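Local atomic coordinates of C3-degrading proteinase (CppA protein) (Streptococcus pneumoniae, PDB entry 3E0R), a protein that probably acts as a proteinase that degrades complement component C3. Residues D195-D207 with K232-V244. Numbering follows the deposited sequence.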
ATOM      1  N   ASP A 195      -2.141  -4.724  -9.813  1.00 19.52           N
ATOM      2  CA  ASP A 195      -2.508  -5.087  -8.419  1.00 18.65           C
ATOM      3  C   ASP A 195      -1.290  -4.869  -7.566  1.00 17.74           C
ATOM      4  O   ASP A 195      -0.291  -4.451  -8.087  1.00 16.69           O
ATOM      5  CB  ASP A 195      -2.912  -6.573  -8.337  1.00 17.93           C
ATOM      6  CG  ASP A 195      -3.810  -6.902  -7.114  1.00 18.15           C
ATOM      7  OD1 ASP A 195      -3.939  -6.126  -6.125  1.00 13.01           O
ATOM      8  OD2 ASP A 195      -4.418  -7.961  -7.197  1.00 12.87           O
ATOM      9  N   LEU A 196      -1.374  -5.211  -6.282  1.00 16.40           N
ATOM     10  CA  LEU A 196      -0.201  -5.372  -5.437  1.00 16.07           C
ATOM     11  C   LEU A 196       0.757  -6.477  -5.992  1.00 15.63           C
ATOM     12  O   LEU A 196       0.350  -7.643  -6.134  1.00 14.43           O
ATOM     13  CB  LEU A 196      -0.644  -5.726  -3.982  1.00 15.94           C
ATOM     14  CG  LEU A 196       0.474  -6.051  -2.964  1.00 16.58           C
ATOM     15  CD1 LEU A 196       1.242  -4.755  -2.470  1.00 17.52           C
ATOM     16  CD2 LEU A 196      -0.106  -6.872  -1.820  1.00 15.93           C
ATOM     17  N   SER A 197       2.001  -6.094  -6.288  1.00 15.40           N
ATOM     18  CA  SER A 197       2.941  -6.975  -6.939  1.00 16.65           C
ATOM     19  C   SER A 197       4.172  -7.277  -6.112  1.00 17.13           C
ATOM     20  O   SER A 197       4.804  -8.302  -6.320  1.00 15.83           O
ATOM     21  CB  SER A 197       3.389  -6.390  -8.249  1.00 17.14           C
ATOM     22  OG  SER A 197       4.075  -5.167  -8.070  1.00 19.20           O
HETATM   23  N   MSE A 198       4.495  -6.384  -5.177  1.00 17.38           N
HETATM   24  CA  MSE A 198       5.579  -6.598  -4.253  1.00 17.99           C
HETATM   25  C   MSE A 198       5.330  -5.990  -2.885  1.00 16.08           C
HETATM   26  O   MSE A 198       4.755  -4.945  -2.750  1.00 15.19           O
HETATM   27  CB  MSE A 198       6.839  -6.018  -4.860  1.00 17.86           C
HETATM   28  CG  MSE A 198       8.074  -6.137  -3.988  1.00 20.31           C
HETATM   29 SE   MSE A 198       9.624  -5.697  -5.065  0.80 25.49          SE
HETATM   30  CE  MSE A 198      10.339  -4.279  -3.940  1.00 22.08           C
ATOM     31  N   LEU A 199       5.809  -6.668  -1.861  1.00 15.93           N
ATOM     32  CA  LEU A 199       5.981  -6.092  -0.518  1.00 15.50           C
ATOM     33  C   LEU A 199       7.489  -6.012  -0.258  1.00 15.17           C
ATOM     34  O   LEU A 199       8.187  -6.996  -0.449  1.00 15.53           O
ATOM     35  CB  LEU A 199       5.287  -6.984   0.506  1.00 14.54           C
ATOM     36  CG  LEU A 199       3.761  -7.001   0.334  1.00 14.49           C
ATOM     37  CD1 LEU A 199       3.069  -8.218   0.908  1.00 10.35           C
ATOM     38  CD2 LEU A 199       3.196  -5.740   0.966  1.00 14.77           C
ATOM     39  N   LYS A 200       8.004  -4.842   0.099  1.00 14.95           N
ATOM     40  CA  LYS A 200       9.393  -4.729   0.506  1.00 14.86           C
ATOM     41  C   LYS A 200       9.514  -4.609   2.017  1.00 14.89           C
ATOM     42  O   LYS A 200       8.825  -3.814   2.630  1.00 15.22           O
ATOM     43  CB  LYS A 200      10.041  -3.527  -0.146  1.00 15.49           C
ATOM     44  CG  LYS A 200      11.509  -3.461   0.111  1.00 16.97           C
ATOM     45  CD  LYS A 200      12.110  -2.141  -0.031  1.00 20.94           C
ATOM     46  CE  LYS A 200      12.624  -1.921  -1.406  1.00 26.73           C
ATOM     47  NZ  LYS A 200      12.502  -3.124  -2.243  1.00 28.24           N
ATOM     48  N   PHE A 201      10.376  -5.424   2.617  1.00 14.84           N
ATOM     49  CA  PHE A 201      10.596  -5.420   4.045  1.00 15.27           C
ATOM     50  C   PHE A 201      11.969  -4.834   4.343  1.00 14.85           C
ATOM     51  O   PHE A 201      13.001  -5.390   3.941  1.00 14.20           O
ATOM     52  CB  PHE A 201      10.485  -6.843   4.606  1.00 15.40           C
ATOM     53  CG  PHE A 201       9.205  -7.512   4.249  1.00 15.63           C
ATOM     54  CD1 PHE A 201       8.180  -7.600   5.157  1.00 18.77           C
ATOM     55  CD2 PHE A 201       9.032  -8.076   3.000  1.00 17.30           C
ATOM     56  CE1 PHE A 201       6.994  -8.201   4.812  1.00 17.13           C
ATOM     57  CE2 PHE A 201       7.887  -8.686   2.663  1.00 18.82           C
ATOM     58  CZ  PHE A 201       6.836  -8.723   3.569  1.00 16.94           C
ATOM     59  N   LEU A 202      11.970  -3.690   5.006  1.00 14.77           N
ATOM     60  CA  LEU A 202      13.186  -3.127   5.538  1.00 15.78           C
ATOM     61  C   LEU A 202      13.394  -3.684   6.954  1.00 16.35           C
ATOM     62  O   LEU A 202      12.486  -3.636   7.792  1.00 18.12           O
ATOM     63  CB  LEU A 202      13.124  -1.610   5.528  1.00 15.72           C
ATOM     64  CG  LEU A 202      12.952  -0.888   4.192  1.00 16.09           C
ATOM     65  CD1 LEU A 202      13.183   0.611   4.412  1.00 16.24           C
ATOM     66  CD2 LEU A 202      13.911  -1.382   3.131  1.00 12.56           C
ATOM     67  N   VAL A 203      14.585  -4.211   7.205  1.00 16.64           N
ATOM     68  CA  VAL A 203      14.905  -5.031   8.390  1.00 17.17           C
ATOM     69  C   VAL A 203      16.130  -4.453   9.063  1.00 17.64           C
ATOM     70  O   VAL A 203      16.924  -3.780   8.402  1.00 17.46           O
ATOM     71  CB  VAL A 203      15.169  -6.564   8.057  1.00 17.00           C
ATOM     72  CG1 VAL A 203      13.916  -7.240   7.557  1.00 14.92           C
ATOM     73  CG2 VAL A 203      16.292  -6.744   7.031  1.00 16.11           C
ATOM     74  N   ASN A 204      16.216  -4.661  10.381  1.00 18.42           N
ATOM     75  CA  ASN A 204      17.341  -4.248  11.229  1.00 20.62           C
ATOM     76  C   ASN A 204      18.721  -4.749  10.710  1.00 21.33           C
ATOM     77  O   ASN A 204      19.650  -3.965  10.489  1.00 21.23           O
ATOM     78  CB  ASN A 204      17.110  -4.745  12.696  1.00 21.13           C
ATOM     79  CG  ASN A 204      17.028  -6.309  12.780  1.00 24.59           C
ATOM     80  OD1 ASN A 204      16.583  -6.961  11.798  1.00 23.50           O
ATOM     81  ND2 ASN A 204      17.529  -6.912  13.897  1.00 26.33           N
ATOM     82  N   GLU A 205      18.821  -6.066  10.530  1.00 22.81           N
ATOM     83  CA  GLU A 205      19.987  -6.721   9.954  1.00 23.43           C
ATOM     84  C   GLU A 205      19.431  -7.770   9.020  1.00 22.47           C
ATOM     85  O   GLU A 205      18.454  -8.433   9.352  1.00 23.15           O
ATOM     86  CB  GLU A 205      20.853  -7.376  11.042  1.00 23.86           C
ATOM     87  CG  GLU A 205      22.225  -7.826  10.507  1.00 25.17           C
ATOM     88  CD  GLU A 205      22.906  -8.895  11.376  1.00 28.75           C
ATOM     89  OE1 GLU A 205      22.855  -8.755  12.635  1.00 35.25           O
ATOM     90  OE2 GLU A 205      23.510  -9.855  10.789  1.00 35.50           O
ATOM     91  N   LEU A 206      20.033  -7.914   7.845  1.00 21.50           N
ATOM     92  CA  LEU A 206      19.580  -8.910   6.887  1.00 20.29           C
ATOM     93  C   LEU A 206      20.253 -10.297   7.143  1.00 20.15           C
ATOM     94  O   LEU A 206      21.463 -10.388   7.196  1.00 19.88           O
ATOM     95  CB  LEU A 206      19.839  -8.393   5.475  1.00 20.57           C
ATOM     96  CG  LEU A 206      19.452  -9.327   4.323  1.00 20.51           C
ATOM     97  CD1 LEU A 206      17.967  -9.451   4.299  1.00 17.84           C
ATOM     98  CD2 LEU A 206      20.037  -8.842   2.992  1.00 18.08           C
ATOM     99  N   ASP A 207      19.475 -11.362   7.357  1.00 19.68           N
ATOM    100  CA  ASP A 207      20.075 -12.700   7.388  1.00 19.15           C
ATOM    101  C   ASP A 207      19.637 -13.557   6.214  1.00 18.32           C
ATOM    102  O   ASP A 207      18.529 -14.064   6.178  1.00 19.08           O
ATOM    103  CB  ASP A 207      19.794 -13.456   8.665  1.00 19.03           C
ATOM    104  CG  ASP A 207      20.506 -14.815   8.690  1.00 19.39           C
ATOM    105  OD1 ASP A 207      21.711 -14.954   8.317  1.00 22.38           O
ATOM    106  OD2 ASP A 207      19.857 -15.773   9.076  1.00 22.32           O
ATOM    107  N   LYS A 232       9.186 -15.091  -3.107  1.00 17.91           N
ATOM    108  CA  LYS A 232       7.887 -15.007  -3.760  1.00 18.81           C
ATOM    109  C   LYS A 232       6.903 -15.763  -2.893  1.00 17.90           C
ATOM    110  O   LYS A 232       7.217 -16.842  -2.397  1.00 17.98           O
ATOM    111  CB  LYS A 232       7.953 -15.646  -5.144  1.00 18.82           C
ATOM    112  CG  LYS A 232       6.863 -15.195  -6.091  1.00 20.00           C
ATOM    113  CD  LYS A 232       7.209 -15.681  -7.484  1.00 20.92           C
ATOM    114  CE  LYS A 232       6.529 -14.898  -8.538  1.00 23.29           C
ATOM    115  NZ  LYS A 232       7.365 -14.810  -9.789  1.00 27.05           N
ATOM    116  N   ASP A 233       5.735 -15.172  -2.691  1.00 17.77           N
ATOM    117  CA  ASP A 233       4.741 -15.725  -1.803  1.00 17.78           C
ATOM    118  C   ASP A 233       3.850 -16.627  -2.632  1.00 17.64           C
ATOM    119  O   ASP A 233       3.854 -16.562  -3.867  1.00 17.30           O
ATOM    120  CB  ASP A 233       3.935 -14.612  -1.112  1.00 17.88           C
ATOM    121  CG  ASP A 233       3.210 -15.097   0.154  1.00 17.95           C
ATOM    122  OD1 ASP A 233       3.410 -16.251   0.575  1.00 18.63           O
ATOM    123  OD2 ASP A 233       2.444 -14.312   0.745  1.00 18.66           O
ATOM    124  N   ARG A 234       3.116 -17.485  -1.942  1.00 18.34           N
ATOM    125  CA  ARG A 234       2.227 -18.460  -2.554  1.00 18.30           C
ATOM    126  C   ARG A 234       1.109 -17.848  -3.426  1.00 18.25           C
ATOM    127  O   ARG A 234       0.551 -18.519  -4.308  1.00 19.05           O
ATOM    128  CB  ARG A 234       1.624 -19.346  -1.454  1.00 19.11           C
ATOM    129  CG  ARG A 234       2.675 -19.976  -0.490  1.00 18.95           C
ATOM    130  CD  ARG A 234       2.250 -21.349  -0.009  1.00 19.06           C
ATOM    131  NE  ARG A 234       3.335 -22.075   0.659  1.00 20.85           N
ATOM    132  CZ  ARG A 234       3.744 -21.846   1.913  1.00 22.70           C
ATOM    133  NH1 ARG A 234       3.186 -20.892   2.668  1.00 24.08           N
ATOM    134  NH2 ARG A 234       4.731 -22.567   2.422  1.00 21.66           N
ATOM    135  N   ASN A 235       0.790 -16.582  -3.187  1.00 17.63           N
ATOM    136  CA  ASN A 235      -0.083 -15.833  -4.062  1.00 17.13           C
ATOM    137  C   ASN A 235       0.635 -15.041  -5.176  1.00 16.32           C
ATOM    138  O   ASN A 235       0.035 -14.207  -5.871  1.00 15.12           O
ATOM    139  CB  ASN A 235      -0.948 -14.898  -3.207  1.00 18.39           C
ATOM    140  CG  ASN A 235      -0.151 -13.782  -2.518  1.00 18.52           C
ATOM    141  OD1 ASN A 235       1.061 -13.633  -2.689  1.00 20.26           O
ATOM    142  ND2 ASN A 235      -0.861 -12.975  -1.763  1.00 17.65           N
ATOM    143  N   ASN A 236       1.932 -15.285  -5.318  1.00 15.89           N
ATOM    144  CA  ASN A 236       2.768 -14.647  -6.335  1.00 16.05           C
ATOM    145  C   ASN A 236       3.113 -13.137  -6.196  1.00 15.82           C
ATOM    146  O   ASN A 236       3.696 -12.558  -7.091  1.00 16.78           O
ATOM    147  CB  ASN A 236       2.299 -15.034  -7.752  1.00 15.51           C
ATOM    148  CG  ASN A 236       2.528 -16.505  -8.031  1.00 15.56           C
ATOM    149  OD1 ASN A 236       3.595 -17.025  -7.713  1.00 14.29           O
ATOM    150  ND2 ASN A 236       1.499 -17.204  -8.499  1.00 11.59           N
ATOM    151  N   VAL A 237       2.823 -12.548  -5.045  1.00 16.41           N
ATOM    152  CA  VAL A 237       3.430 -11.282  -4.611  1.00 16.09           C
ATOM    153  C   VAL A 237       4.920 -11.537  -4.211  1.00 17.27           C
ATOM    154  O   VAL A 237       5.264 -12.394  -3.373  1.00 18.79           O
ATOM    155  CB  VAL A 237       2.605 -10.636  -3.461  1.00 16.37           C
ATOM    156  CG1 VAL A 237       3.229  -9.329  -2.926  1.00 15.30           C
ATOM    157  CG2 VAL A 237       1.108 -10.387  -3.928  1.00 13.32           C
ATOM    158  N   GLU A 238       5.797 -10.808  -4.854  1.00 16.73           N
ATOM    159  CA  GLU A 238       7.181 -10.757  -4.494  1.00 17.08           C
ATOM    160  C   GLU A 238       7.450 -10.178  -3.117  1.00 16.65           C
ATOM    161  O   GLU A 238       6.830  -9.202  -2.709  1.00 17.16           O
ATOM    162  CB  GLU A 238       7.932  -9.944  -5.560  1.00 16.84           C
ATOM    163  CG  GLU A 238       7.989 -10.713  -6.886  1.00 17.71           C
ATOM    164  CD  GLU A 238       8.800  -9.991  -7.924  1.00 19.57           C
ATOM    165  OE1 GLU A 238       9.168  -8.832  -7.619  1.00 20.76           O
ATOM    166  OE2 GLU A 238       9.054 -10.571  -9.023  1.00 21.72           O
ATOM    167  N   LEU A 239       8.403 -10.777  -2.408  1.00 16.83           N
ATOM    168  CA  LEU A 239       8.731 -10.399  -1.011  1.00 16.78           C
ATOM    169  C   LEU A 239      10.190 -10.067  -0.980  1.00 16.72           C
ATOM    170  O   LEU A 239      11.019 -10.954  -1.071  1.00 16.38           O
ATOM    171  CB  LEU A 239       8.406 -11.538  -0.035  1.00 16.45           C
ATOM    172  CG  LEU A 239       6.962 -12.070  -0.079  1.00 15.29           C
ATOM    173  CD1 LEU A 239       6.882 -13.358   0.709  1.00 11.58           C
ATOM    174  CD2 LEU A 239       5.897 -11.000   0.338  1.00  9.99           C
ATOM    175  N   TRP A 240      10.497  -8.776  -0.880  1.00 17.55           N
ATOM    176  CA  TRP A 240      11.867  -8.293  -0.952  1.00 18.01           C
ATOM    177  C   TRP A 240      12.299  -7.875   0.455  1.00 18.90           C
ATOM    178  O   TRP A 240      11.615  -7.089   1.133  1.00 17.32           O
ATOM    179  CB  TRP A 240      11.908  -7.158  -1.959  1.00 17.54           C
ATOM    180  CG  TRP A 240      13.213  -6.337  -2.170  1.00 18.60           C
ATOM    181  CD1 TRP A 240      13.934  -5.645  -1.209  1.00 19.15           C
ATOM    182  CD2 TRP A 240      13.832  -6.014  -3.439  1.00 14.17           C
ATOM    183  NE1 TRP A 240      14.946  -4.920  -1.809  1.00 19.00           N
ATOM    184  CE2 TRP A 240      14.913  -5.135  -3.167  1.00 17.74           C
ATOM    185  CE3 TRP A 240      13.537  -6.344  -4.778  1.00 17.65           C
ATOM    186  CZ2 TRP A 240      15.739  -4.606  -4.182  1.00 17.05           C
ATOM    187  CZ3 TRP A 240      14.363  -5.844  -5.806  1.00 18.16           C
ATOM    188  CH2 TRP A 240      15.469  -4.979  -5.491  1.00 19.11           C
ATOM    189  N   PHE A 241      13.456  -8.401   0.880  1.00 19.21           N
ATOM    190  CA  PHE A 241      14.063  -8.036   2.164  1.00 18.48           C
ATOM    191  C   PHE A 241      15.445  -7.380   1.975  1.00 19.55           C
ATOM    192  O   PHE A 241      16.297  -7.904   1.238  1.00 18.41           O
ATOM    193  CB  PHE A 241      14.238  -9.284   3.056  1.00 17.19           C
ATOM    194  CG  PHE A 241      12.995 -10.101   3.247  1.00 14.26           C
ATOM    195  CD1 PHE A 241      12.308 -10.067   4.423  1.00 12.90           C
ATOM    196  CD2 PHE A 241      12.549 -10.955   2.268  1.00 14.25           C
ATOM    197  CE1 PHE A 241      11.163 -10.833   4.598  1.00 12.69           C
ATOM    198  CE2 PHE A 241      11.401 -11.739   2.443  1.00 12.82           C
ATOM    199  CZ  PHE A 241      10.713 -11.662   3.587  1.00 14.34           C
ATOM    200  N   GLU A 242      15.656  -6.242   2.647  1.00 20.82           N
ATOM    201  CA  GLU A 242      16.939  -5.574   2.693  1.00 23.00           C
ATOM    202  C   GLU A 242      17.108  -4.797   4.026  1.00 23.69           C
ATOM    203  O   GLU A 242      16.144  -4.570   4.745  1.00 22.77           O
ATOM    204  CB  GLU A 242      17.147  -4.678   1.466  1.00 22.56           C
ATOM    205  CG  GLU A 242      16.196  -3.529   1.286  1.00 25.36           C
ATOM    206  CD  GLU A 242      16.612  -2.558   0.131  1.00 27.26           C
ATOM    207  OE1 GLU A 242      16.421  -1.310   0.310  1.00 34.58           O
ATOM    208  OE2 GLU A 242      17.102  -3.025  -0.948  1.00 30.47           O
ATOM    209  N   GLU A 243      18.340  -4.459   4.374  1.00 25.07           N
ATOM    210  CA  GLU A 243      18.562  -3.536   5.481  1.00 27.27           C
ATOM    211  C   GLU A 243      18.120  -2.116   5.209  1.00 29.10           C
ATOM    212  O   GLU A 243      18.196  -1.618   4.095  1.00 27.49           O
ATOM    213  CB  GLU A 243      20.030  -3.500   5.946  1.00 27.17           C
ATOM    214  CG  GLU A 243      20.337  -4.503   7.018  1.00 28.48           C
ATOM    215  CD  GLU A 243      21.814  -4.799   7.115  1.00 29.79           C
ATOM    216  OE1 GLU A 243      22.595  -3.813   7.054  1.00 33.77           O
ATOM    217  OE2 GLU A 243      22.194  -6.002   7.250  1.00 31.91           O
ATOM    218  N   VAL A 244      17.693  -1.487   6.306  1.00 33.27           N
ATOM    219  CA  VAL A 244      17.284  -0.079   6.365  1.00 35.23           C
ATOM    220  C   VAL A 244      18.445   0.891   6.480  1.00 37.41           C
ATOM    221  O   VAL A 244      19.384   0.891   5.660  1.00 41.36           O
ATOM    222  CB  VAL A 244      16.461   0.150   7.616  1.00 35.99           C
ATOM    223  CG1 VAL A 244      17.356  -0.085   8.915  1.00 36.41           C
ATOM    224  CG2 VAL A 244      15.926   1.530   7.580  1.00 36.23           C
TER
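Strands 196-203 and 238-243 run parallel within a mixed β-sheet of this glyoxalase-clan protein, between strands 9-18 and 228-232. In the backbone ladder joining them, Leu199, Phe201 and Val203 each donate and accept, and Ser197 O takes Glu238 N at the start; Leu199 N binds Glu238 O, and Leu199 O receives Trp240 N at 2.9 Å.

On one face of the sheet, Lys200 lies alongside Trp240. Bends at chi3 (-92°) and chi4 (-5°, eclipsed) bring NZ over the indole, 3.0 Å from the centroid of the five-membered ring, in a cation-pi contact; this strained end is placed with some uncertainty at 2.3 Å resolution. Met198, a selenomethionine, meets the benzo side obliquely, SE 4.0 Å from Trp240 CE3, a Met-aromatic contact. Trp240 NE1 donates in the ring plane to Glu242 OE2 (3.0 Å), although the carboxylate is met from above its own plane; this bond, with the stack on Phe228, probably helps fix the indole's rotation.

The other face is apolar. Phe201 and Phe241 form an offset stack, centroids 4.8 Å apart and planes at 14°, while Leu239 CD2 abuts the edge of the Phe201 ring, 3.8 Å from CE2. Beyond the strand end, Leu206 N donates almost straight to the anti lone pair of Glu243 OE2 (2.9 Å), joining the loop that leads to helix 208-214 to the last strand.

Buried rings thus back a partly exposed indole that probably stabilises the lysine's charge; Glu242, not touching the amine, would add a longer-range attraction.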